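Local coordinates for NYN domain-containing protein (Vibrio parahaemolyticus, PDB 2QIP) that is of unknown function but carries an NYN domain of the PIN clan and may, like its relatives, act as an RNA nuclease, at residues Tyr22-Glu27 / Pro142-Gln147; Phe33-Phe38 / Arg64-Ile69. One frame throughout, in Å; residues are numbered along the deposited sequence.

Both contacts draw on the start of one parallel alpha/beta domain, an NYN fold of the PIN clan, and their centres lie about 18 Å apart. Along the chain contact 2 falls wholly between the two segments of contact 1: Tyr-22 to Glu-27 comes first, both segments of contact 2 follow, and Pro-142 to Gln-147 comes last. Helix 35-42 is the next helix after helix 18-29, and the two sites meet where Cys-25 SG packs 4.3 Å from Phe-33 CB. One contact thus ties this early helical region to the turn beyond strand 135-140, the other to helix 61-73; each joins parts distant in sequence through two or three side chains.

Contact 1: Tyr22-Glu27 / Pro142-Gln147; sequences YYTCRE and PRLTSQ
The hydroxyl of Thr-24, whose carbon side rests on Leu-144, turns back into its own helix: OG1 bonds to the carbonyl oxygen of Asn-20 and weakly to that of Val-21. The torsion responsible (chi1 58°) sets OG1 between the backbone N and the carbonyl carbon, which leaves the methyl to meet the other segment. Thr-24 CG2 lies 3.9 Å from Leu-144 CB, and the two side chains run past one another in opposite directions. Leu-144 CD1 reaches beyond this methyl to the helix backbone, 3.8 Å from Thr-24 CA and 3.5 Å from Thr-24 O. One turn on, Glu-27 presents its aliphatic part to the same leucine, with Glu-27 CB 3.9 Å from Leu-144 CD1; its carboxylate end is less certain, since the side chain has two conformers. No hydrogen bond joins the segments, so the contact is van der Waals packing centred on the buried Leu-144. Ala-28 extends the helical surface met by Leu-144, and Arg-86 of the second subunit also packs on Leu-144. The leucine thereby fastens the short 3-10 turn 142-144, between strand 135-140 and helix 147-152, against helix 18-29, the helix that follows the central strand 10-17.

Contact 2: Phe33-Phe38 / Arg64-Ile69; sequences FDYNQF and RQFHHI
Two different first torsions bring the rings of Tyr-35 and Phe-66 together across a pair of helices. In Tyr-35, CG stands beside the backbone N and anti to the carbonyl carbon (chi1 -78°), and CB already points at the other segment, which leaves the phenol ring beside Phe-66; in Phe-66, CG is anti to the backbone N (chi1 170°), and the ring reaches across although its CB does not point straight at the partner. The side chains cross at about a right angle. Tyr-35 CE2 comes up to the edge of the Phe-66 ring, near its plane, 3.7 Å from Phe-66 CZ and 3.8 Å from Phe-66 CE1. With centroids 5.7 Å apart and planes inclined at 61°, the pair is oblique, and it accounts for most of a small interface of 101 Å².

Within its own segment Tyr-35 is backed by Phe-33, whose CD2 lies 3.4 Å above the centre of the phenol ring. Asp-34, between the two aromatic residues, is the N-cap of helix 35-42: its OD1 accepts a nearly straight bond from Gln-37 N at 3.1 Å, the donor standing well above the carboxylate plane.

Val-18 of helix 18-29 touches both aromatic side chains, while Val-16 and Leu-70 add further apolar contacts to Tyr-35. Helix 35-42 precedes strand 46-55 and helix 61-73 follows it, so the ring pair joins helices of two successive beta-alpha-beta crossovers; consecutive crossovers of this kind build the Rossmann-like parallel sheet of PIN and NYN domains.

Contact 1: Tyr22-Glu27 / Pro142-Gln147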
loop_
_atom_site.group_PDB
_atom_site.type_symbol
_atom_site.label_atom_id
_atom_site.label_comp_id
_atom_site.label_asym_id
_atom_site.label_seq_id
_atom_site.Cartn_x
_atom_site.Cartn_y
_atom_site.Cartn_z
ATOM N N TYR A 22 16.629 -0.161 -7.644
ATOM C CA TYR A 22 17.710 0.773 -7.909
ATOM C C TYR A 22 18.536 0.998 -6.647
ATOM O O TYR A 22 19.752 0.804 -6.648
ATOM C CB TYR A 22 17.179 2.112 -8.453
ATOM C CG TYR A 22 18.307 3.108 -8.612
ATOM C CD1 TYR A 22 19.195 3.016 -9.689
ATOM C CD2 TYR A 22 18.510 4.104 -7.657
ATOM C CE1 TYR A 22 20.269 3.930 -9.819
ATOM C CE2 TYR A 22 19.577 5.010 -7.771
ATOM C CZ TYR A 22 20.438 4.908 -8.852
ATOM O OH TYR A 22 21.495 5.798 -8.995
ATOM N N TYR A 23 17.871 1.404 -5.576
ATOM C CA TYR A 23 18.598 1.766 -4.362
ATOM C C TYR A 23 19.266 0.577 -3.693
ATOM O O TYR A 23 20.396 0.692 -3.201
ATOM C CB TYR A 23 17.702 2.545 -3.399
ATOM C CG TYR A 23 17.387 3.927 -3.931
ATOM C CD1 TYR A 23 18.403 4.874 -4.118
ATOM C CD2 TYR A 23 16.087 4.276 -4.283
ATOM C CE1 TYR A 23 18.122 6.147 -4.630
ATOM C CE2 TYR A 23 15.790 5.543 -4.793
ATOM C CZ TYR A 23 16.817 6.470 -4.963
ATOM O OH TYR A 23 16.525 7.719 -5.461
ATOM N N THR A 24 18.595 -0.574 -3.673
ATOM C CA THR A 24 19.217 -1.742 -3.054
ATOM C C THR A 24 20.395 -2.261 -3.869
ATOM O O THR A 24 21.394 -2.685 -3.286
ATOM C CB THR A 24 18.200 -2.897 -2.766
ATOM O OG1 THR A 24 17.562 -3.290 -3.997
ATOM C CG2 THR A 24 17.167 -2.449 -1.749
ATOM N N CYS A 25 20.302 -2.227 -5.200
ATOM C CA CYS A 25 21.447 -2.638 -6.014
ATOM C C CYS A 25 22.610 -1.652 -5.880
ATOM O O CYS A 25 23.761 -2.073 -5.836
ATOM C CB CYS A 25 21.064 -2.827 -7.481
ATOM S SG CYS A 25 20.136 -4.352 -7.794
ATOM N N ARG A 26 22.306 -0.358 -5.799
ATOM C CA ARG A 26 23.361 0.651 -5.567
ATOM C C ARG A 26 24.041 0.447 -4.208
ATOM O O ARG A 26 25.279 0.503 -4.106
ATOM C CB ARG A 26 22.808 2.074 -5.687
ATOM C CG ARG A 26 22.338 2.535 -7.081
ATOM C CD ARG A 26 23.242 2.134 -8.250
ATOM N NE ARG A 26 24.574 2.722 -8.171
ATOM C CZ ARG A 26 25.542 2.523 -9.062
ATOM N NH1 ARG A 26 26.725 3.104 -8.881
ATOM N NH2 ARG A 26 25.338 1.752 -10.130
ATOM N N GLU A 27 23.250 0.225 -3.167
ATOM C CA GLU A 27 23.799 0.089 -1.813
ATOM C C GLU A 27 24.608 -1.193 -1.636
ATOM O O GLU A 27 25.711 -1.172 -1.058
ATOM C CB GLU A 27 22.692 0.177 -0.754
ATOM C CG GLU A 27 23.177 -0.002 0.687
ATOM C CD GLU A 27 22.070 0.162 1.722
ATOM O OE1 GLU A 27 20.985 0.680 1.376
ATOM O OE2 GLU A 27 22.297 -0.220 2.893
ATOM N N PRO A 142 19.413 -9.969 -1.330
ATOM C CA PRO A 142 19.260 -10.662 -0.032
ATOM C C PRO A 142 19.645 -9.844 1.197
ATOM O O PRO A 142 18.891 -9.844 2.180
ATOM C CB PRO A 142 20.140 -11.900 -0.179
ATOM C CG PRO A 142 20.139 -12.165 -1.634
ATOM C CD PRO A 142 20.181 -10.787 -2.289
ATOM N N ARG A 143 20.763 -9.122 1.136
ATOM C CA ARG A 143 21.244 -8.417 2.330
ATOM C C ARG A 143 20.370 -7.197 2.688
ATOM O O ARG A 143 20.532 -6.586 3.742
ATOM C CB ARG A 143 22.751 -8.089 2.216
ATOM C CG ARG A 143 23.100 -6.998 1.220
ATOM C CD ARG A 143 24.628 -6.818 1.022
ATOM N NE ARG A 143 25.188 -7.673 -0.034
ATOM C CZ ARG A 143 25.885 -8.791 0.181
ATOM N NH1 ARG A 143 26.364 -9.493 -0.845
ATOM N NH2 ARG A 143 26.114 -9.213 1.422
ATOM N N LEU A 144 19.400 -6.877 1.831
ATOM C CA LEU A 144 18.527 -5.720 2.043
ATOM C C LEU A 144 17.050 -6.072 1.948
ATOM O O LEU A 144 16.205 -5.178 1.971
ATOM C CB LEU A 144 18.885 -4.589 1.068
ATOM C CG LEU A 144 20.294 -3.996 1.295
ATOM C CD1 LEU A 144 20.702 -3.074 0.152
ATOM C CD2 LEU A 144 20.381 -3.268 2.640
ATOM N N THR A 145 16.763 -7.368 1.867
ATOM C CA THR A 145 15.386 -7.866 1.784
ATOM C C THR A 145 14.914 -8.372 3.134
ATOM O O THR A 145 15.631 -9.099 3.837
ATOM C CB THR A 145 15.266 -8.998 0.752
ATOM O OG1 THR A 145 15.556 -8.464 -0.543
ATOM C CG2 THR A 145 13.860 -9.596 0.707
ATOM N N SER A 146 13.695 -7.988 3.497
ATOM C CA SER A 146 13.109 -8.436 4.750
ATOM C C SER A 146 13.015 -9.940 4.835
ATOM O O SER A 146 12.469 -10.557 3.917
ATOM C CB SER A 146 11.702 -7.878 4.825
ATOM O OG SER A 146 11.003 -8.421 5.918
ATOM N N GLN A 147 13.454 -10.534 5.949
ATOM C CA GLN A 147 13.335 -11.984 6.121
ATOM C C GLN A 147 11.865 -12.423 6.163
ATOM O O GLN A 147 11.518 -13.539 5.739
ATOM C CB GLN A 147 14.088 -12.498 7.374
ATOM C CG GLN A 147 14.206 -14.009 7.410
ATOM C CD GLN A 147 15.012 -14.566 6.237
ATOM O OE1 GLN A 147 16.061 -14.022 5.878
ATOM N NE2 GLN A 147 14.523 -15.646 5.637
#

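Contact 2: Phe33-Phe38 / Arg64-Ile69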
loop_
_atom_site.group_PDB
_atom_site.type_symbol
_atom_site.label_atom_id
_atom_site.label_comp_id
_atom_site.label_asym_id
_atom_site.label_seq_id
_atom_site.Cartn_x
_atom_site.Cartn_y
_atom_site.Cartn_z
ATOM N N PHE A 33 20.683 -3.100 -11.982
ATOM C CA PHE A 33 19.956 -4.330 -12.318
ATOM C C PHE A 33 19.887 -4.544 -13.820
ATOM O O PHE A 33 19.621 -3.599 -14.583
ATOM C CB PHE A 33 18.546 -4.175 -11.760
ATOM C CG PHE A 33 17.709 -5.417 -11.759
ATOM C CD1 PHE A 33 18.016 -6.512 -10.948
ATOM C CD2 PHE A 33 16.548 -5.444 -12.510
ATOM C CE1 PHE A 33 17.174 -7.643 -10.912
ATOM C CE2 PHE A 33 15.705 -6.562 -12.483
ATOM C CZ PHE A 33 16.027 -7.656 -11.673
ATOM N N ASP A 34 20.114 -5.790 -14.243
ATOM C CA ASP A 34 20.016 -6.156 -15.655
ATOM C C ASP A 34 18.588 -6.601 -15.974
ATOM O O ASP A 34 18.220 -7.765 -15.787
ATOM C CB ASP A 34 21.024 -7.258 -15.995
ATOM C CG ASP A 34 21.068 -7.580 -17.470
ATOM O OD1 ASP A 34 20.134 -7.160 -18.213
ATOM O OD2 ASP A 34 22.050 -8.255 -17.890
ATOM N N TYR A 35 17.787 -5.663 -16.465
ATOM C CA TYR A 35 16.390 -5.966 -16.727
ATOM C C TYR A 35 16.204 -6.952 -17.877
ATOM O O TYR A 35 15.214 -7.697 -17.898
ATOM C CB TYR A 35 15.611 -4.684 -17.005
ATOM C CG TYR A 35 15.284 -3.914 -15.758
ATOM C CD1 TYR A 35 14.091 -4.152 -15.079
ATOM C CD2 TYR A 35 16.150 -2.941 -15.261
ATOM C CE1 TYR A 35 13.769 -3.433 -13.915
ATOM C CE2 TYR A 35 15.846 -2.227 -14.102
ATOM C CZ TYR A 35 14.649 -2.485 -13.443
ATOM O OH TYR A 35 14.327 -1.788 -12.307
ATOM N N ASN A 36 17.131 -6.969 -18.837
ATOM C CA ASN A 36 17.037 -7.967 -19.901
ATOM C C ASN A 36 17.272 -9.389 -19.381
ATOM O O ASN A 36 16.561 -10.314 -19.760
ATOM C CB ASN A 36 18.033 -7.674 -21.014
ATOM C CG ASN A 36 17.535 -6.635 -21.983
ATOM O OD1 ASN A 36 16.549 -6.843 -22.680
ATOM N ND2 ASN A 36 18.248 -5.515 -22.052
ATOM N N GLN A 37 18.257 -9.554 -18.506
ATOM C CA GLN A 37 18.524 -10.871 -17.917
ATOM C C GLN A 37 17.341 -11.303 -17.058
ATOM O O GLN A 37 16.926 -12.456 -17.110
ATOM C CB GLN A 37 19.808 -10.840 -17.063
ATOM C CG GLN A 37 20.346 -12.231 -16.685
ATOM C CD GLN A 37 20.846 -12.994 -17.907
ATOM O OE1 GLN A 37 21.029 -12.414 -18.990
ATOM N NE2 GLN A 37 21.096 -14.287 -17.739
ATOM N N PHE A 38 16.839 -10.376 -16.242
ATOM C CA PHE A 38 15.677 -10.695 -15.427
ATOM C C PHE A 38 14.496 -11.142 -16.303
ATOM O O PHE A 38 13.870 -12.160 -16.019
ATOM C CB PHE A 38 15.268 -9.516 -14.530
ATOM C CG PHE A 38 13.907 -9.708 -13.918
ATOM C CD1 PHE A 38 13.744 -10.560 -12.830
ATOM C CD2 PHE A 38 12.803 -9.069 -14.455
ATOM C CE1 PHE A 38 12.493 -10.781 -12.281
ATOM C CE2 PHE A 38 11.530 -9.299 -13.923
ATOM C CZ PHE A 38 11.381 -10.159 -12.837
ATOM N N ARG A 64 14.477 9.159 -19.019
ATOM C CA ARG A 64 13.525 8.851 -20.068
ATOM C C ARG A 64 14.025 7.716 -20.967
ATOM O O ARG A 64 13.242 6.868 -21.378
ATOM C CB ARG A 64 13.202 10.104 -20.886
ATOM C CG ARG A 64 12.572 11.179 -20.024
ATOM C CD ARG A 64 12.029 12.333 -20.855
ATOM N NE ARG A 64 10.613 12.032 -21.030
ATOM C CZ ARG A 64 10.048 11.585 -22.142
ATOM N NH1 ARG A 64 8.751 11.314 -22.130
ATOM N NH2 ARG A 64 10.750 11.437 -23.261
ATOM N N GLN A 65 15.320 7.712 -21.277
ATOM C CA GLN A 65 15.903 6.622 -22.063
ATOM C C GLN A 65 15.820 5.266 -21.336
ATOM O O GLN A 65 15.488 4.247 -21.953
ATOM C CB GLN A 65 17.344 6.950 -22.476
ATOM C CG GLN A 65 18.068 5.821 -23.234
ATOM C CD GLN A 65 17.397 5.430 -24.551
ATOM O OE1 GLN A 65 16.484 6.105 -25.037
ATOM N NE2 GLN A 65 17.863 4.330 -25.140
ATOM N N PHE A 66 16.113 5.275 -20.039
ATOM C CA PHE A 66 15.948 4.081 -19.194
ATOM C C PHE A 66 14.497 3.578 -19.270
ATOM O O PHE A 66 14.254 2.390 -19.493
ATOM C CB PHE A 66 16.373 4.396 -17.760
ATOM C CG PHE A 66 16.014 3.325 -16.763
ATOM C CD1 PHE A 66 16.515 2.024 -16.870
ATOM C CD2 PHE A 66 15.193 3.637 -15.696
ATOM C CE1 PHE A 66 16.177 1.063 -15.923
ATOM C CE2 PHE A 66 14.859 2.680 -14.755
ATOM C CZ PHE A 66 15.359 1.398 -14.872
ATOM N N HIS A 67 13.523 4.474 -19.151
ATOM C CA HIS A 67 12.141 4.016 -19.281
ATOM C C HIS A 67 11.853 3.439 -20.652
ATOM O O HIS A 67 11.145 2.446 -20.786
ATOM C CB HIS A 67 11.146 5.127 -18.958
ATOM C CG HIS A 67 11.305 5.681 -17.579
ATOM N ND1 HIS A 67 10.884 6.946 -17.230
ATOM C CD2 HIS A 67 11.876 5.155 -16.470
ATOM C CE1 HIS A 67 11.177 7.172 -15.961
ATOM N NE2 HIS A 67 11.768 6.097 -15.473
ATOM N N HIS A 68 12.417 4.057 -21.683
ATOM C CA HIS A 68 12.250 3.547 -23.026
ATOM C C HIS A 68 12.832 2.132 -23.139
ATOM O O HIS A 68 12.216 1.258 -23.750
ATOM C CB HIS A 68 12.949 4.501 -24.003
ATOM C CG HIS A 68 12.869 4.079 -25.436
ATOM N ND1 HIS A 68 11.690 4.071 -26.148
ATOM C CD2 HIS A 68 13.827 3.644 -26.289
ATOM C CE1 HIS A 68 11.925 3.660 -27.384
ATOM N NE2 HIS A 68 13.213 3.388 -27.493
ATOM N N ILE A 69 13.999 1.910 -22.539
ATOM C CA ILE A 69 14.598 0.565 -22.520
ATOM C C ILE A 69 13.644 -0.429 -21.844
ATOM O O ILE A 69 13.385 -1.519 -22.381
ATOM C CB ILE A 69 15.969 0.581 -21.842
ATOM C CG1 ILE A 69 16.983 1.301 -22.750
ATOM C CG2 ILE A 69 16.422 -0.853 -21.482
ATOM C CD1 ILE A 69 18.291 1.626 -22.071
#